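Side-chain contact in P450 epoxidase (Sorangium cellulosum, PDB 1Q5D), which belongs to the cytochrome P450 family of haem-containing proteins and binds protoporphyrin IX with its iron: residues 123-128 with 154-159. Residues are numbered along the deposited sequence; the frame is centred on the assembly and turned at random.
Sequences RAEIQR and PMRAIS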
loop_
_atom_site.group_PDB
_atom_site.type_symbol
_atom_site.label_atom_id
_atom_site.label_comp_id
_atom_site.label_asym_id
_atom_site.label_seq_id
_atom_site.Cartn_x
_atom_site.Cartn_y
_atom_site.Cartn_z
ATOM N N ARG A 123 -13.399 1.717 14.761
ATOM C CA ARG A 123 -12.923 0.590 15.561
ATOM C C ARG A 123 -13.961 -0.525 15.709
ATOM O O ARG A 123 -13.655 -1.715 15.559
ATOM C CB ARG A 123 -12.477 1.091 16.933
ATOM C CG ARG A 123 -11.771 0.074 17.785
ATOM C CD ARG A 123 -11.165 0.681 19.055
ATOM N NE ARG A 123 -9.800 0.216 19.253
ATOM C CZ ARG A 123 -8.721 0.958 19.076
ATOM N NH1 ARG A 123 -8.824 2.226 18.710
ATOM N NH2 ARG A 123 -7.536 0.423 19.282
ATOM N N ALA A 124 -15.195 -0.134 15.991
ATOM C CA ALA A 124 -16.252 -1.116 16.214
ATOM C C ALA A 124 -16.562 -1.927 14.963
ATOM O O ALA A 124 -16.703 -3.139 15.025
ATOM C CB ALA A 124 -17.534 -0.421 16.724
ATOM N N GLU A 125 -16.710 -1.245 13.832
ATOM C CA GLU A 125 -17.069 -1.921 12.582
ATOM C C GLU A 125 -15.953 -2.867 12.132
ATOM O O GLU A 125 -16.212 -3.983 11.673
ATOM C CB GLU A 125 -17.399 -0.896 11.481
ATOM C CG GLU A 125 -17.707 -1.505 10.118
ATOM C CD GLU A 125 -19.006 -2.300 10.090
ATOM O OE1 GLU A 125 -19.359 -2.826 9.010
ATOM O OE2 GLU A 125 -19.673 -2.422 11.149
ATOM N N ILE A 126 -14.706 -2.435 12.281
ATOM C CA ILE A 126 -13.584 -3.310 11.922
ATOM C C ILE A 126 -13.576 -4.578 12.781
ATOM O O ILE A 126 -13.415 -5.703 12.266
ATOM C CB ILE A 126 -12.230 -2.556 12.008
ATOM C CG1 ILE A 126 -12.195 -1.392 11.018
ATOM C CG2 ILE A 126 -11.060 -3.522 11.779
ATOM C CD1 ILE A 126 -11.083 -0.343 11.281
ATOM N N GLN A 127 -13.763 -4.420 14.094
ATOM C CA GLN A 127 -13.824 -5.583 14.987
ATOM C C GLN A 127 -14.955 -6.548 14.615
ATOM O O GLN A 127 -14.764 -7.749 14.594
ATOM C CB GLN A 127 -13.992 -5.144 16.454
ATOM C CG GLN A 127 -13.899 -6.294 17.452
ATOM C CD GLN A 127 -12.506 -6.871 17.580
ATOM O OE1 GLN A 127 -11.593 -6.182 18.016
ATOM N NE2 GLN A 127 -12.348 -8.146 17.237
ATOM N N ARG A 128 -16.143 -6.008 14.375
ATOM C CA ARG A 128 -17.282 -6.768 13.863
ATOM C C ARG A 128 -16.921 -7.612 12.629
ATOM O O ARG A 128 -17.228 -8.806 12.559
ATOM C CB ARG A 128 -18.372 -5.773 13.487
ATOM C CG ARG A 128 -19.657 -6.344 12.955
ATOM C CD ARG A 128 -20.833 -5.424 13.224
ATOM N NE ARG A 128 -20.542 -4.564 14.369
ATOM C CZ ARG A 128 -20.468 -3.232 14.328
ATOM N NH1 ARG A 128 -20.670 -2.576 13.198
ATOM N NH2 ARG A 128 -20.190 -2.549 15.429
ATOM N N PRO A 154 -9.838 -4.893 4.636
ATOM C CA PRO A 154 -9.559 -3.522 4.186
ATOM C C PRO A 154 -10.658 -2.780 3.433
ATOM O O PRO A 154 -10.760 -1.570 3.620
ATOM C CB PRO A 154 -8.325 -3.687 3.305
ATOM C CG PRO A 154 -7.653 -4.894 3.894
ATOM C CD PRO A 154 -8.785 -5.832 4.207
ATOM N N MET A 155 -11.451 -3.438 2.587
ATOM C CA MET A 155 -12.475 -2.647 1.898
ATOM C C MET A 155 -13.609 -2.330 2.849
ATOM O O MET A 155 -14.224 -1.262 2.776
ATOM C CB MET A 155 -13.019 -3.336 0.642
ATOM C CG MET A 155 -13.871 -2.413 -0.226
ATOM S SD MET A 155 -12.965 -1.006 -0.903
ATOM C CE MET A 155 -14.081 0.336 -0.671
ATOM N N ARG A 156 -13.896 -3.256 3.751
ATOM C CA ARG A 156 -14.945 -2.966 4.737
ATOM C C ARG A 156 -14.570 -1.690 5.486
ATOM O O ARG A 156 -15.409 -0.806 5.680
ATOM C CB ARG A 156 -15.163 -4.137 5.699
ATOM C CG ARG A 156 -16.171 -3.824 6.834
ATOM C CD ARG A 156 -17.646 -4.145 6.502
ATOM N NE ARG A 156 -18.143 -3.472 5.296
ATOM C CZ ARG A 156 -18.802 -2.319 5.291
ATOM N NH1 ARG A 156 -19.062 -1.686 6.433
ATOM N NH2 ARG A 156 -19.214 -1.793 4.139
ATOM N N ALA A 157 -13.298 -1.570 5.870
ATOM C CA ALA A 157 -12.819 -0.390 6.602
ATOM C C ALA A 157 -13.033 0.884 5.801
ATOM O O ALA A 157 -13.600 1.878 6.294
ATOM C CB ALA A 157 -11.324 -0.540 6.923
ATOM N N ILE A 158 -12.550 0.870 4.558
ATOM C CA ILE A 158 -12.707 2.027 3.699
ATOM C C ILE A 158 -14.190 2.341 3.442
ATOM O O ILE A 158 -14.584 3.498 3.460
ATOM C CB ILE A 158 -11.956 1.818 2.363
ATOM C CG1 ILE A 158 -10.446 1.797 2.617
ATOM C CG2 ILE A 158 -12.307 2.912 1.379
ATOM C CD1 ILE A 158 -9.601 1.564 1.362
ATOM N N SER A 159 -14.984 1.310 3.187
ATOM C CA SER A 159 -16.420 1.487 2.934
ATOM C C SER A 159 -17.163 2.043 4.148
ATOM O O SER A 159 -18.109 2.814 4.004
ATOM C CB SER A 159 -17.057 0.173 2.522
ATOM O OG SER A 159 -16.846 -0.055 1.142
#
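Glu125 and Arg156 show how two helices can be joined by one ion pair together with a small apolar contact. Arg156 NH1 donates a hydrogen bond to Glu125 OE1 at 2.8 Å, a bent one with an N-H...O angle of 144°. OE1 receives it on its anti side, out of the carboxylate plane, and sits at the edge of the guanidinium, tilted somewhat from its plane, which stands nearly perpendicular to the carboxylate (89°). The same oxygen lies 3.3 Å from Arg156 CD, as the arginine chain turns at chi3 (-56°) and leaves this methylene alongside OE1. One residue along each helix, Ile126 CG1 meets Ala157 CB at 4.3 Å; the CA atoms of Ile126 and Ala157 are 6.1 Å apart. In this mainly helical cytochrome P450 fold the pair joins helix 123-137 to helix 154-161, and the Ala157 side chain lies about 7 Å from the haem. Helix 368-385 backs the apolar part, Ile377 touching Ile126 and Glu374 touching Ala157. The rest of the Arg156 guanidinium is gripped from elsewhere: NE forms a salt bridge with Asp169 OD1 and NH2 a hydrogen bond with Val164 O, which together fix its rotation. Asp169 OD2 is also hydrogen-bonded to Ser159 OG.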